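Local atomic coordinates of putative transcriptional regulator (Listeria innocua, PDB entry 3LWF), a protein that probably binds DNA as a dimeric transcription factor of the Rrf2 family, through a winged helix-turn-helix domain. Residues Met20-Lys25 with Thr101-Ile106; Glu35-Ile40 with Tyr84-Asp89. All coordinates share one frame; numbering follows the deposited sequence.

Contact 1: Met20-Lys25 with Thr101-Ile106. With SO4 (sulfate ion), chain F.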
loop_
_atom_site.group_PDB
_atom_site.type_symbol
_atom_site.label_atom_id
_atom_site.label_comp_id
_atom_site.label_asym_id
_atom_site.label_seq_id
_atom_site.Cartn_x
_atom_site.Cartn_y
_atom_site.Cartn_z
HETATM N N MSE A 20 2.243 4.900 3.715
HETATM C CA MSE A 20 3.182 3.957 4.324
HETATM C C MSE A 20 4.543 4.629 4.482
HETATM O O MSE A 20 4.826 5.681 3.859
HETATM C CB MSE A 20 3.261 2.647 3.530
HETATM C CG MSE A 20 3.856 2.809 2.194
HETATM SE SE MSE A 20 3.625 1.280 0.999
HETATM C CE MSE A 20 4.290 2.353 -0.457
ATOM N N LYS A 21 5.392 4.040 5.318
ATOM C CA LYS A 21 6.661 4.679 5.668
ATOM C C LYS A 21 7.756 4.450 4.611
ATOM O O LYS A 21 8.538 3.534 4.710
ATOM C CB LYS A 21 7.099 4.237 7.064
ATOM C CG LYS A 21 8.272 4.982 7.638
ATOM C CD LYS A 21 8.579 4.467 9.037
ATOM C CE LYS A 21 9.870 5.031 9.588
ATOM N NZ LYS A 21 10.257 4.248 10.799
ATOM N N ILE A 22 7.796 5.287 3.584
ATOM C CA ILE A 22 8.933 5.324 2.694
ATOM C C ILE A 22 9.549 6.666 2.922
ATOM O O ILE A 22 8.958 7.684 2.587
ATOM C CB ILE A 22 8.559 5.119 1.206
ATOM C CG1 ILE A 22 7.816 3.797 1.027
ATOM C CG2 ILE A 22 9.815 5.121 0.312
ATOM C CD1 ILE A 22 7.438 3.494 -0.385
ATOM N N THR A 23 10.741 6.654 3.510
ATOM C CA THR A 23 11.400 7.847 4.041
ATOM C C THR A 23 12.269 8.500 2.998
ATOM O O THR A 23 12.283 8.112 1.807
ATOM C CB THR A 23 12.257 7.486 5.266
ATOM O OG1 THR A 23 13.448 6.813 4.856
ATOM C CG2 THR A 23 11.465 6.580 6.192
ATOM N N THR A 24 12.992 9.520 3.427
ATOM C CA THR A 24 13.905 10.176 2.513
ATOM C C THR A 24 15.030 9.260 2.053
ATOM O O THR A 24 15.644 9.524 1.038
ATOM C CB THR A 24 14.483 11.451 3.115
ATOM O OG1 THR A 24 15.143 11.132 4.331
ATOM C CG2 THR A 24 13.369 12.456 3.371
ATOM N N LYS A 25 15.287 8.174 2.766
ATOM C CA LYS A 25 16.384 7.322 2.400
ATOM C C LYS A 25 16.088 6.665 1.047
ATOM O O LYS A 25 16.886 6.747 0.118
ATOM C CB LYS A 25 16.597 6.241 3.484
ATOM C CG LYS A 25 16.962 6.759 4.834
ATOM C CD LYS A 25 17.246 5.550 5.808
ATOM C CE LYS A 25 15.932 4.814 6.136
ATOM N NZ LYS A 25 15.918 3.969 7.334
ATOM N N THR A 101 17.080 -1.617 -0.558
ATOM C CA THR A 101 18.476 -1.412 -0.127
ATOM C C THR A 101 18.561 -0.298 0.913
ATOM O O THR A 101 19.340 -0.381 1.863
ATOM C CB THR A 101 19.420 -1.103 -1.332
ATOM O OG1 THR A 101 19.396 -2.196 -2.255
ATOM C CG2 THR A 101 20.848 -0.847 -0.884
ATOM N N LEU A 102 17.747 0.731 0.758
ATOM C CA LEU A 102 17.868 1.955 1.565
ATOM C C LEU A 102 16.871 2.070 2.733
ATOM O O LEU A 102 17.173 2.740 3.727
ATOM C CB LEU A 102 17.802 3.200 0.647
ATOM C CG LEU A 102 19.087 3.369 -0.196
ATOM C CD1 LEU A 102 18.970 4.498 -1.204
ATOM C CD2 LEU A 102 20.317 3.597 0.713
ATOM N N GLU A 103 15.695 1.450 2.610
ATOM C CA GLU A 103 14.687 1.475 3.657
ATOM C C GLU A 103 14.789 0.275 4.516
ATOM O O GLU A 103 15.136 -0.800 4.074
ATOM C CB GLU A 103 13.286 1.506 3.078
ATOM C CG GLU A 103 13.021 2.779 2.276
ATOM C CD GLU A 103 12.760 3.981 3.178
ATOM O OE1 GLU A 103 11.930 3.869 4.087
ATOM O OE2 GLU A 103 13.367 5.036 2.994
ATOM N N GLY A 104 14.414 0.432 5.756
ATOM C CA GLY A 104 14.074 -0.741 6.528
ATOM C C GLY A 104 12.847 -1.450 5.944
ATOM O O GLY A 104 12.231 -0.987 4.961
ATOM N N PRO A 105 12.481 -2.585 6.547
ATOM C CA PRO A 105 11.283 -3.310 6.120
ATOM C C PRO A 105 10.115 -2.352 6.083
ATOM O O PRO A 105 9.923 -1.632 7.047
ATOM C CB PRO A 105 11.095 -4.375 7.227
ATOM C CG PRO A 105 12.461 -4.563 7.793
ATOM C CD PRO A 105 13.102 -3.185 7.742
ATOM N N ILE A 106 9.366 -2.295 4.987
ATOM C CA ILE A 106 8.210 -1.395 4.895
ATOM C C ILE A 106 6.907 -2.195 5.107
ATOM O O ILE A 106 6.638 -3.160 4.400
ATOM C CB ILE A 106 8.155 -0.733 3.529
ATOM C CG1 ILE A 106 9.368 0.189 3.308
ATOM C CG2 ILE A 106 6.847 -0.004 3.335
ATOM C CD1 ILE A 106 9.658 0.336 1.807
HETATM S S SO4 F . 13.098 3.038 8.441
HETATM O O1 SO4 F . 11.644 2.890 8.551
HETATM O O2 SO4 F . 13.499 4.263 9.138
HETATM O O3 SO4 F . 13.634 1.832 9.071
HETATM O O4 SO4 F . 13.437 3.133 7.013
#
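Glu103 reaches from the end of helix 95-102 to the start of helix 24-38, and its carboxylate takes hold of Thr23. The hydroxyl Thr23 OG1 donates to Glu103 OE2 at 2.6 Å, on the syn side and close to the carboxylate plane. The backbone Thr23 N donates to Glu103 OE1 at 3.1 Å. That bond is nearly straight at 168°, but it meets OE1 from above the plane, 42° out of it. A bend at chi2 of Glu103 turns the carboxylate to Thr23.

Thr23 is the N-cap of helix 24-38. Its OG1 sits between the backbone N and the carbonyl carbon (chi1 75°), where it also accepts from Lys25 N at 3.1 Å. Glu103 OE2 also accepts from Gly26 N.

Ile106 makes the apolar contacts. Its CD1 meets Ile22 CG1 at 4.0 Å, and its CG2 branch approaches the selenium of selenomethionine Met20. The second subunit adds to this apolar side, with its Trp123 on Ile22 and its Met126 on Met20. On the other side of Glu103 the methyl Leu102 CD1 lies against the carbonyl oxygen Lys25 O at 3.3 Å.

A sulfate, probably from the crystallisation liquor, lies between the two lysines. Lys25 NZ bonds its O4 at 2.6 Å, and Gly104 N donates to the same oxygen. Lys21, fully extended, adds a weak bond from NZ to O1.

The carboxylate thus links the end of helix 95-102 to the N-cap of helix 24-38. Its hydroxyl and backbone N-H donors, with the helix start, would be expected to stabilise its negative charge. Sulfate O4 lies 3.4 Å from Glu103 OE1 without a bond, so the lysines and Gly104 N probably offset the repulsion between the two anions.

Contact 2: Glu35-Ile40 with Tyr84-Asp89. With SO4 (sulfate ion), chain G.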
loop_
_atom_site.group_PDB
_atom_site.type_symbol
_atom_site.label_atom_id
_atom_site.label_comp_id
_atom_site.label_asym_id
_atom_site.label_seq_id
_atom_site.Cartn_x
_atom_site.Cartn_y
_atom_site.Cartn_z
ATOM N N GLU A 35 19.089 9.973 -11.451
ATOM C CA GLU A 35 20.000 10.969 -12.076
ATOM C C GLU A 35 21.198 10.271 -12.734
ATOM O O GLU A 35 21.644 10.667 -13.813
ATOM C CB GLU A 35 20.510 11.965 -11.053
ATOM C CG GLU A 35 19.458 12.924 -10.621
ATOM C CD GLU A 35 18.916 13.702 -11.793
ATOM O OE1 GLU A 35 19.750 14.293 -12.504
ATOM O OE2 GLU A 35 17.685 13.673 -12.008
ATOM N N LEU A 36 21.703 9.221 -12.092
ATOM C CA LEU A 36 22.764 8.422 -12.701
ATOM C C LEU A 36 22.254 7.721 -13.960
ATOM O O LEU A 36 22.990 7.617 -14.945
ATOM C CB LEU A 36 23.383 7.435 -11.699
ATOM C CG LEU A 36 24.062 8.046 -10.467
ATOM C CD1 LEU A 36 24.555 6.936 -9.553
ATOM C CD2 LEU A 36 25.222 8.977 -10.820
ATOM N N ALA A 37 20.995 7.295 -13.957
ATOM C CA ALA A 37 20.386 6.640 -15.125
ATOM C C ALA A 37 20.225 7.610 -16.310
ATOM O O ALA A 37 20.528 7.267 -17.437
ATOM C CB ALA A 37 19.050 5.995 -14.771
ATOM N N LYS A 38 19.803 8.828 -16.032
ATOM C CA LYS A 38 19.758 9.856 -17.053
ATOM C C LYS A 38 21.129 10.154 -17.646
ATOM O O LYS A 38 21.220 10.567 -18.796
ATOM C CB LYS A 38 19.229 11.184 -16.490
ATOM C CG LYS A 38 17.787 11.215 -16.139
ATOM C CD LYS A 38 17.395 12.563 -15.528
ATOM C CE LYS A 38 16.111 12.449 -14.738
ATOM N NZ LYS A 38 15.724 13.749 -14.150
ATOM N N ARG A 39 22.196 10.020 -16.867
ATOM C CA ARG A 39 23.468 10.581 -17.290
ATOM C C ARG A 39 24.451 9.496 -17.687
ATOM O O ARG A 39 25.668 9.746 -17.738
ATOM C CB ARG A 39 24.043 11.462 -16.175
ATOM C CG ARG A 39 23.296 12.761 -16.010
ATOM C CD ARG A 39 23.338 13.337 -14.591
ATOM N NE ARG A 39 22.167 14.179 -14.368
ATOM C CZ ARG A 39 22.025 15.373 -14.940
ATOM N NH1 ARG A 39 22.976 15.882 -15.725
ATOM N NH2 ARG A 39 20.933 16.069 -14.737
ATOM N N ILE A 40 23.942 8.301 -17.963
ATOM C CA ILE A 40 24.800 7.227 -18.433
ATOM C C ILE A 40 25.582 7.709 -19.656
ATOM O O ILE A 40 25.036 8.332 -20.567
ATOM C CB ILE A 40 23.988 5.976 -18.867
ATOM C CG1 ILE A 40 23.555 5.171 -17.649
ATOM C CG2 ILE A 40 24.847 5.118 -19.808
ATOM C CD1 ILE A 40 22.584 4.018 -17.977
ATOM N N TYR A 84 30.249 8.885 -9.244
ATOM C CA TYR A 84 29.481 7.654 -9.296
ATOM C C TYR A 84 28.887 7.483 -10.677
ATOM O O TYR A 84 28.676 8.472 -11.414
ATOM C CB TYR A 84 28.390 7.666 -8.218
ATOM C CG TYR A 84 28.992 7.616 -6.850
ATOM C CD1 TYR A 84 29.267 6.400 -6.231
ATOM C CD2 TYR A 84 29.334 8.778 -6.194
ATOM C CE1 TYR A 84 29.872 6.360 -4.984
ATOM C CE2 TYR A 84 29.894 8.749 -4.949
ATOM C CZ TYR A 84 30.176 7.539 -4.364
ATOM O OH TYR A 84 30.774 7.542 -3.154
ATOM N N VAL A 85 28.694 6.231 -11.047
ATOM C CA VAL A 85 27.972 5.831 -12.255
ATOM C C VAL A 85 26.967 4.729 -11.884
ATOM O O VAL A 85 27.184 4.001 -10.915
ATOM C CB VAL A 85 28.928 5.288 -13.369
ATOM C CG1 VAL A 85 29.905 6.409 -13.822
ATOM C CG2 VAL A 85 29.694 4.014 -12.939
ATOM N N LEU A 86 25.876 4.607 -12.645
ATOM C CA LEU A 86 24.965 3.487 -12.446
ATOM C C LEU A 86 25.686 2.190 -12.836
ATOM O O LEU A 86 26.384 2.142 -13.810
ATOM C CB LEU A 86 23.700 3.666 -13.295
ATOM C CG LEU A 86 22.489 2.795 -12.954
ATOM C CD1 LEU A 86 22.018 3.165 -11.575
ATOM C CD2 LEU A 86 21.363 3.032 -13.970
ATOM N N ASN A 87 25.569 1.150 -12.055
ATOM C CA ASN A 87 26.275 -0.065 -12.384
ATOM C C ASN A 87 25.381 -1.127 -13.016
ATOM O O ASN A 87 25.427 -2.291 -12.664
ATOM C CB ASN A 87 26.914 -0.643 -11.152
ATOM C CG ASN A 87 27.885 -1.757 -11.487
ATOM O OD1 ASN A 87 28.639 -1.659 -12.433
ATOM N ND2 ASN A 87 27.882 -2.796 -10.697
ATOM N N GLY A 88 24.625 -0.767 -14.009
ATOM C CA GLY A 88 23.816 -1.768 -14.678
ATOM C C GLY A 88 22.863 -1.084 -15.608
ATOM O O GLY A 88 22.878 0.139 -15.761
ATOM N N ASP A 89 22.004 -1.891 -16.200
ATOM C CA ASP A 89 21.057 -1.419 -17.174
ATOM C C ASP A 89 19.852 -0.842 -16.431
ATOM O O ASP A 89 19.249 -1.551 -15.660
ATOM C CB ASP A 89 20.636 -2.641 -17.992
ATOM C CG ASP A 89 19.842 -2.293 -19.212
ATOM O OD1 ASP A 89 19.425 -1.138 -19.382
ATOM O OD2 ASP A 89 19.673 -3.212 -20.032
HETATM S S SO4 G . 31.006 -5.945 -11.488
HETATM O O1 SO4 G . 32.262 -6.313 -12.160
HETATM O O2 SO4 G . 29.956 -6.903 -11.792
HETATM O O3 SO4 G . 31.182 -5.941 -10.043
HETATM O O4 SO4 G . 30.535 -4.664 -11.986
HETATM O O HOH W 1 25.710 6.604 -14.460
#
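Leu36 and Leu86, whose side chains touch, are also joined through one water, with no direct hydrogen bond between the segments. The water donates to Leu36 O at 2.9 Å and accepts from Leu86 N at 2.7 Å. One carbonyl near the end of helix 24-38 and one strand N-H are thereby paired through the same molecule.

The other links are apolar. Leu36 points at the strand and lies along its backbone. Its CD2 touches Tyr84 O at 3.5 Å, and its CD1 meets Tyr84 CB at 4.1 Å. The CB atoms of Leu36 and Leu86 are also 4.1 Å apart. In Leu86, chi1 (-165°) sets CG anti to the backbone N, and chi2 then turns CD2 to the helix. There CD2 rests on Ala37 CB at 3.8 Å, and Ile40 CD1 approaches it from the loop after the helix. Leu139 and Ile93 also touch Leu86, while Val74 of the neighbouring strand packs on Leu36.

A salt-bridge network lies within 35-40. Arg39 grips Glu35 OE1 side-on with NE and NH2, and the oxygen lies close to the guanidinium plane, at its edge. Lys38 NZ takes Glu35 OE2 at 2.9 Å.

Strands 74-77 and 83-86 form an antiparallel hairpin after helices 47-54 and 58-70. Packing of the hairpin against helix 24-38 is the arrangement of a winged helix-turn-helix domain, consistent with the Rrf2 family.

In the fold
From the N terminus, the chain enters contact 1 at 20-25 and runs into helix 24-38, whose far end enters contact 2 at 35-40. It then passes through helices 47-54 and 58-70 and the strand pair. Strand 83-86 closes the inner loop at 84-89. Helix 95-102 follows, and 101-106 closes the outer loop at contact 1. The two loops are therefore nested and do not cross. Helix 24-38 serves both contacts, which do not touch: their centres are about 22 Å apart. Contact 2 ties the helix to the hairpin, whereas contact 1 ties its start to the end of helix 95-102, beside the second subunit.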